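Local coordinates for major capsid protein (Faustovirus, PDB 5J7O) that forms the capsid of a large double-stranded DNA virus, probably as trimers of double jelly-roll subunits, at residues K211-P215 with N557-D563. Residues are numbered along the deposited sequence; the frame is centred on the assembly and turned at random.
Sequences KFHVP and NLVTPQD
Phe-212, the last helical residue of 203-212, lays its ring against Pro-561 and Leu-558. Pro-561 sits over one face, with CB 4.3 Å from the ring centroid in a CH-pi contact, while Leu-558 CD1 comes within 3.6 Å of Phe-212 CD1, the side chains alongside one another. Next along the loop, Val-559 turns CG2, anti to its own carbonyl carbon, against Pro-215, CG2 lying 3.3 Å from Pro-215 N. The joint illustrates how a double jelly-roll capsid protein probably ties its two halves together: the end of helix 203-212, which follows strands of the N-terminal half, docks on a loop of the C-terminal half. Phe-217 of a second subunit packs on Val-559 and Pro-215. Where the helix ends, Phe-212 O accepts Val-559 N at 2.6 Å, the donor 37° out of the carbonyl plane. His-213 sends ND1 to Asn-557 O (2.9 Å), which lies in the imidazole plane; NE2 bonds Tyr-448 OH, and with both ring nitrogens engaged the imidazole's rotation should be held. At the far end, Lys-211 bends at chi4 (-66°) to bring NZ 2.6 Å from Asp-563 OD2, a salt bridge; NZ also reaches His-469 O and OD2 takes Leu-471 N.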
ATOM      1  N   LYS B 211       7.346  -8.505  11.393  1.00 34.02           N
ATOM      2  CA  LYS B 211       5.929  -8.737  11.152  1.00 32.73           C
ATOM      3  C   LYS B 211       5.035  -7.816  11.978  1.00 33.64           C
ATOM      4  O   LYS B 211       3.943  -7.458  11.525  1.00 35.35           O
ATOM      5  CB  LYS B 211       5.576 -10.197  11.451  1.00 30.55           C
ATOM      6  CG  LYS B 211       6.302 -11.230  10.588  1.00 27.02           C
ATOM      7  CD  LYS B 211       6.094 -12.640  11.130  1.00 25.91           C
ATOM      8  CE  LYS B 211       7.115 -13.623  10.571  1.00 27.05           C
ATOM      9  NZ  LYS B 211       6.966 -13.837   9.103  1.00 25.21           N
ATOM     10  N   PHE B 212       5.476  -7.410  13.171  1.00 33.40           N
ATOM     11  CA  PHE B 212       4.584  -6.773  14.131  1.00 34.28           C
ATOM     12  C   PHE B 212       4.879  -5.307  14.413  1.00 35.77           C
ATOM     13  O   PHE B 212       4.024  -4.634  14.996  1.00 35.58           O
ATOM     14  CB  PHE B 212       4.609  -7.532  15.466  1.00 33.49           C
ATOM     15  CG  PHE B 212       3.801  -8.795  15.464  1.00 33.94           C
ATOM     16  CD1 PHE B 212       2.419  -8.751  15.552  1.00 34.70           C
ATOM     17  CD2 PHE B 212       4.426 -10.028  15.389  1.00 32.92           C
ATOM     18  CE1 PHE B 212       1.675  -9.916  15.555  1.00 34.59           C
ATOM     19  CE2 PHE B 212       3.688 -11.195  15.393  1.00 34.12           C
ATOM     20  CZ  PHE B 212       2.310 -11.140  15.475  1.00 34.40           C
ATOM     21  N   HIS B 213       6.052  -4.787  14.043  1.00 36.11           N
ATOM     22  CA  HIS B 213       6.417  -3.459  14.525  1.00 35.62           C
ATOM     23  C   HIS B 213       6.999  -2.577  13.428  1.00 37.95           C
ATOM     24  O   HIS B 213       7.773  -1.657  13.717  1.00 39.34           O
ATOM     25  CB  HIS B 213       7.401  -3.561  15.691  1.00 33.70           C
ATOM     26  CG  HIS B 213       6.907  -4.411  16.819  1.00 34.09           C
ATOM     27  ND1 HIS B 213       5.774  -4.103  17.539  1.00 34.08           N
ATOM     28  CD2 HIS B 213       7.387  -5.563  17.344  1.00 35.17           C
ATOM     29  CE1 HIS B 213       5.578  -5.027  18.463  1.00 34.86           C
ATOM     30  NE2 HIS B 213       6.543  -5.924  18.366  1.00 35.16           N
ATOM     31  N   VAL B 214       6.641  -2.826  12.174  1.00 39.67           N
ATOM     32  CA  VAL B 214       7.074  -1.956  11.084  1.00 39.19           C
ATOM     33  C   VAL B 214       5.843  -1.448  10.343  1.00 39.77           C
ATOM     34  O   VAL B 214       5.414  -2.065   9.357  1.00 38.13           O
ATOM     35  CB  VAL B 214       8.040  -2.673  10.129  1.00 36.78           C
ATOM     36  CG1 VAL B 214       8.631  -1.678   9.144  1.00 36.23           C
ATOM     37  CG2 VAL B 214       9.142  -3.378  10.906  1.00 38.24           C
ATOM     38  N   PRO B 215       5.241  -0.345  10.781  1.00 41.65           N
ATOM     39  CA  PRO B 215       4.108   0.227  10.044  1.00 43.06           C
ATOM     40  C   PRO B 215       4.541   0.729   8.676  1.00 45.95           C
ATOM     41  O   PRO B 215       5.727   0.789   8.342  1.00 47.34           O
ATOM     42  CB  PRO B 215       3.632   1.371  10.943  1.00 42.22           C
ATOM     43  CG  PRO B 215       4.808   1.690  11.807  1.00 41.30           C
ATOM     44  CD  PRO B 215       5.535   0.401  12.016  1.00 40.88           C
ATOM     45  N   ASN B 557       2.109   1.214  17.428  1.00 38.30           N
ATOM     46  CA  ASN B 557       3.266   0.428  17.834  1.00 39.12           C
ATOM     47  C   ASN B 557       3.113  -1.052  17.518  1.00 38.53           C
ATOM     48  O   ASN B 557       4.112  -1.779  17.522  1.00 39.98           O
ATOM     49  CB  ASN B 557       3.523   0.600  19.332  1.00 43.38           C
ATOM     50  CG  ASN B 557       4.171   1.930  19.663  1.00 46.85           C
ATOM     51  OD1 ASN B 557       4.962   2.460  18.883  1.00 48.87           O
ATOM     52  ND2 ASN B 557       3.841   2.473  20.829  1.00 47.55           N
ATOM     53  N   LEU B 558       1.895  -1.513  17.247  1.00 36.42           N
ATOM     54  CA  LEU B 558       1.635  -2.914  16.938  1.00 33.85           C
ATOM     55  C   LEU B 558       0.968  -2.986  15.572  1.00 36.08           C
ATOM     56  O   LEU B 558      -0.174  -2.542  15.406  1.00 37.49           O
ATOM     57  CB  LEU B 558       0.766  -3.562  18.016  1.00 31.88           C
ATOM     58  CG  LEU B 558       0.546  -5.068  17.881  1.00 29.18           C
ATOM     59  CD1 LEU B 558       1.862  -5.776  17.589  1.00 29.01           C
ATOM     60  CD2 LEU B 558      -0.094  -5.626  19.142  1.00 25.81           C
ATOM     61  N   VAL B 559       1.681  -3.534  14.602  1.00 34.02           N
ATOM     62  CA  VAL B 559       1.173  -3.690  13.247  1.00 32.71           C
ATOM     63  C   VAL B 559       0.441  -5.016  13.141  1.00 35.17           C
ATOM     64  O   VAL B 559       0.878  -6.032  13.696  1.00 36.81           O
ATOM     65  CB  VAL B 559       2.316  -3.604  12.220  1.00 32.51           C
ATOM     66  CG1 VAL B 559       1.794  -3.844  10.807  1.00 31.18           C
ATOM     67  CG2 VAL B 559       2.994  -2.262  12.314  1.00 33.24           C
ATOM     68  N   THR B 560      -0.682  -5.005  12.442  1.00 33.72           N
ATOM     69  CA  THR B 560      -1.340  -6.251  12.101  1.00 35.80           C
ATOM     70  C   THR B 560      -0.435  -7.067  11.182  1.00 36.01           C
ATOM     71  O   THR B 560       0.039  -6.543  10.162  1.00 39.19           O
ATOM     72  CB  THR B 560      -2.675  -5.988  11.417  1.00 35.04           C
ATOM     73  OG1 THR B 560      -2.467  -5.217  10.226  1.00 38.36           O
ATOM     74  CG2 THR B 560      -3.565  -5.239  12.360  1.00 33.51           C
ATOM     75  N   PRO B 561      -0.172  -8.332  11.495  1.00 31.54           N
ATOM     76  CA  PRO B 561       0.786  -9.106  10.699  1.00 29.86           C
ATOM     77  C   PRO B 561       0.177  -9.635   9.411  1.00 28.83           C
ATOM     78  O   PRO B 561      -0.951 -10.136   9.386  1.00 28.94           O
ATOM     79  CB  PRO B 561       1.170 -10.253  11.640  1.00 31.74           C
ATOM     80  CG  PRO B 561      -0.057 -10.462  12.466  1.00 31.87           C
ATOM     81  CD  PRO B 561      -0.691  -9.102  12.639  1.00 31.99           C
ATOM     82  N   GLN B 562       0.948  -9.521   8.327  1.00 29.68           N
ATOM     83  CA  GLN B 562       0.540 -10.122   7.063  1.00 31.79           C
ATOM     84  C   GLN B 562       0.695 -11.637   7.105  1.00 32.27           C
ATOM     85  O   GLN B 562      -0.139 -12.369   6.556  1.00 31.80           O
ATOM     86  CB  GLN B 562       1.358  -9.530   5.915  1.00 32.55           C
ATOM     87  CG  GLN B 562       0.695  -9.635   4.552  1.00 35.12           C
ATOM     88  CD  GLN B 562      -0.431  -8.634   4.376  1.00 38.23           C
ATOM     89  OE1 GLN B 562      -0.565  -7.688   5.154  1.00 41.52           O
ATOM     90  NE2 GLN B 562      -1.248  -8.838   3.351  1.00 38.39           N
ATOM     91  N   ASP B 563       1.754 -12.121   7.754  1.00 32.73           N
ATOM     92  CA  ASP B 563       1.991 -13.553   7.891  1.00 35.50           C
ATOM     93  C   ASP B 563       0.823 -14.211   8.613  1.00 38.16           C
ATOM     94  O   ASP B 563       0.488 -13.837   9.742  1.00 39.41           O
ATOM     95  CB  ASP B 563       3.298 -13.789   8.651  1.00 36.33           C
ATOM     96  CG  ASP B 563       3.784 -15.229   8.566  1.00 38.00           C
ATOM     97  OD1 ASP B 563       2.955 -16.142   8.367  1.00 38.73           O
ATOM     98  OD2 ASP B 563       5.005 -15.449   8.707  1.00 39.48           O
TER